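Local coordinates for protein gamma-D-glutamyl-L-lysine dipeptidyl-peptidase (Bacillus cereus ATCC 10987, PDB 3H41) that probably cleaves the bond between gamma-D-glutamate and lysine in peptides from the bacterial cell wall, releasing the dipeptide L-Ala-gamma-D-Glu, at residues Q109-K114 and T146-L151. Sequence-based numbering, arbitrary orientation.
Sequences QEFADK and TRLPLL
Phe111 and Pro149 meet where the short helix 109-113 packs on strand 147-153 of the SH3-like (SH3b2) domain, and they illustrate how a single aromatic ring can tie a short helix to a beta domain. The tight half of the contact is wholly apolar. With CG anti to the backbone N (chi1 -172°), the Phe111 ring reaches from the helix to the strand, and the Phe111 and Pro149 side chains cross at about a right angle. CE1 of Phe111 comes within 3.4 Å of Pro149 CD, while CD1 and CZ of the same ring each lie 4.0 Å from that carbon, so Pro149 CD sits closest to the CE1 corner, approaching obliquely. Leu148 closes in near the ring plane, its CD2 at 4.0 Å from the edge atom CE1 of Phe111. Leu161 and Pro163 add further cover to the phenylalanine, and the buried ring also meets Phe10 of strand 8-11, in a separate five-stranded sheet, edge-to-face.

The other half is looser and partly open to solvent. Lys114, just past the helix, lays its CB 4.0 Å from Pro149 CG, and the rest of its chain crosses the Leu151 side chain at about a right angle, with a bend at the last torsion (chi4 -74°). No direct hydrogen bond joins the two segments; the polar link is a water instead. The Lys114 ammonium also forms a salt bridge with Glu117, which probably offsets much of its charge. Next to this polar end is a methyl group, Leu151 CD2, 3.9 Å from Lys114 NZ. The bridging water accepts from Lys114 NZ at 2.7 Å and lies 2.6 Å from Leu150 O.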
loop_
_atom_site.group_PDB
_atom_site.type_symbol
_atom_site.label_atom_id
_atom_site.label_comp_id
_atom_site.label_asym_id
_atom_site.label_seq_id
_atom_site.Cartn_x
_atom_site.Cartn_y
_atom_site.Cartn_z
ATOM N N GLN A 109 21.895 -9.547 5.880
ATOM C CA GLN A 109 22.746 -8.416 6.255
ATOM C C GLN A 109 23.081 -7.501 5.077
ATOM O O GLN A 109 23.094 -6.265 5.219
ATOM C CB GLN A 109 24.055 -8.898 6.894
ATOM C CG GLN A 109 24.850 -7.753 7.540
ATOM C CD GLN A 109 24.055 -7.033 8.621
ATOM O OE1 GLN A 109 23.481 -7.677 9.492
ATOM N NE2 GLN A 109 23.980 -5.697 8.543
ATOM N N GLU A 110 23.391 -8.101 3.930
ATOM C CA GLU A 110 23.660 -7.328 2.713
ATOM C C GLU A 110 22.477 -6.438 2.339
ATOM O O GLU A 110 22.666 -5.248 2.064
ATOM C CB GLU A 110 23.997 -8.222 1.522
ATOM C CG GLU A 110 24.308 -7.387 0.254
ATOM C CD GLU A 110 24.630 -8.219 -1.003
ATOM O OE1 GLU A 110 24.422 -9.450 -0.993
ATOM O OE2 GLU A 110 25.075 -7.619 -2.012
ATOM N N PHE A 111 21.263 -7.008 2.314
ATOM C CA PHE A 111 20.059 -6.189 2.085
ATOM C C PHE A 111 19.901 -5.114 3.158
ATOM O O PHE A 111 19.656 -3.945 2.860
ATOM C CB PHE A 111 18.792 -7.050 2.035
ATOM C CG PHE A 111 17.558 -6.292 1.616
ATOM C CD1 PHE A 111 17.210 -6.177 0.261
ATOM C CD2 PHE A 111 16.748 -5.678 2.560
ATOM C CE1 PHE A 111 16.073 -5.480 -0.143
ATOM C CE2 PHE A 111 15.617 -4.964 2.163
ATOM C CZ PHE A 111 15.265 -4.882 0.799
ATOM N N ALA A 112 19.995 -5.515 4.421
ATOM C CA ALA A 112 19.921 -4.549 5.529
ATOM C C ALA A 112 20.946 -3.390 5.350
ATOM O O ALA A 112 20.614 -2.222 5.547
ATOM C CB ALA A 112 20.143 -5.262 6.859
ATOM N N ASP A 113 22.164 -3.714 4.938
ATOM C CA ASP A 113 23.195 -2.670 4.709
ATOM C C ASP A 113 22.892 -1.762 3.512
ATOM O O ASP A 113 23.405 -0.633 3.431
ATOM C CB ASP A 113 24.564 -3.312 4.520
ATOM C CG ASP A 113 25.099 -3.927 5.795
ATOM O OD1 ASP A 113 24.680 -3.483 6.888
ATOM O OD2 ASP A 113 25.921 -4.858 5.697
ATOM N N LYS A 114 22.097 -2.256 2.562
ATOM C CA LYS A 114 21.842 -1.511 1.337
ATOM C C LYS A 114 20.506 -0.766 1.374
ATOM O O LYS A 114 20.108 -0.184 0.389
ATOM C CB LYS A 114 21.905 -2.457 0.140
ATOM C CG LYS A 114 23.335 -2.929 -0.219
ATOM C CD LYS A 114 23.293 -3.945 -1.381
ATOM C CE LYS A 114 24.624 -4.046 -2.125
ATOM N NZ LYS A 114 24.904 -2.857 -3.001
ATOM N N THR A 146 6.817 -0.968 -4.528
ATOM C CA THR A 146 7.906 -1.828 -4.014
ATOM C C THR A 146 9.237 -1.118 -4.298
ATOM O O THR A 146 9.411 -0.568 -5.395
ATOM C CB THR A 146 7.863 -3.203 -4.693
ATOM O OG1 THR A 146 6.578 -3.860 -4.422
ATOM C CG2 THR A 146 9.058 -4.100 -4.249
ATOM N N ARG A 147 10.134 -1.079 -3.309
ATOM C CA ARG A 147 11.448 -0.484 -3.457
ATOM C C ARG A 147 12.501 -1.529 -3.158
ATOM O O ARG A 147 12.475 -2.129 -2.101
ATOM C CB ARG A 147 11.662 0.697 -2.520
ATOM C CG ARG A 147 10.667 1.826 -2.668
ATOM C CD ARG A 147 9.600 1.781 -1.548
ATOM N NE ARG A 147 8.631 2.861 -1.731
ATOM C CZ ARG A 147 8.871 4.149 -1.463
ATOM N NH1 ARG A 147 10.023 4.542 -0.937
ATOM N NH2 ARG A 147 7.945 5.048 -1.706
ATOM N N LEU A 148 13.424 -1.739 -4.096
ATOM C CA LEU A 148 14.538 -2.647 -3.887
ATOM C C LEU A 148 15.856 -1.983 -4.290
ATOM O O LEU A 148 15.911 -1.236 -5.281
ATOM C CB LEU A 148 14.325 -3.942 -4.660
ATOM C CG LEU A 148 13.085 -4.759 -4.270
ATOM C CD1 LEU A 148 12.751 -5.749 -5.379
ATOM C CD2 LEU A 148 13.237 -5.484 -2.933
ATOM N N PRO A 149 16.925 -2.267 -3.543
ATOM C CA PRO A 149 18.203 -1.615 -3.886
ATOM C C PRO A 149 18.670 -1.908 -5.322
ATOM O O PRO A 149 18.610 -3.054 -5.777
ATOM C CB PRO A 149 19.186 -2.229 -2.889
ATOM C CG PRO A 149 18.365 -2.731 -1.760
ATOM C CD PRO A 149 17.045 -3.117 -2.354
ATOM N N LEU A 150 19.139 -0.878 -6.008
ATOM C CA LEU A 150 19.602 -0.988 -7.368
ATOM C C LEU A 150 21.016 -1.546 -7.317
ATOM O O LEU A 150 21.857 -1.003 -6.597
ATOM C CB LEU A 150 19.637 0.371 -8.039
ATOM C CG LEU A 150 20.199 0.499 -9.463
ATOM C CD1 LEU A 150 19.322 -0.236 -10.477
ATOM C CD2 LEU A 150 20.321 2.001 -9.798
ATOM N N LEU A 151 21.262 -2.610 -8.085
ATOM C CA LEU A 151 22.617 -3.127 -8.232
ATOM C C LEU A 151 23.310 -2.689 -9.522
ATOM O O LEU A 151 24.506 -2.410 -9.511
ATOM C CB LEU A 151 22.616 -4.631 -8.120
ATOM C CG LEU A 151 22.043 -5.225 -6.830
ATOM C CD1 LEU A 151 21.875 -6.726 -6.997
ATOM C CD2 LEU A 151 22.905 -4.893 -5.628
HETATM O O HOH W 1 22.894 -1.509 -4.255
#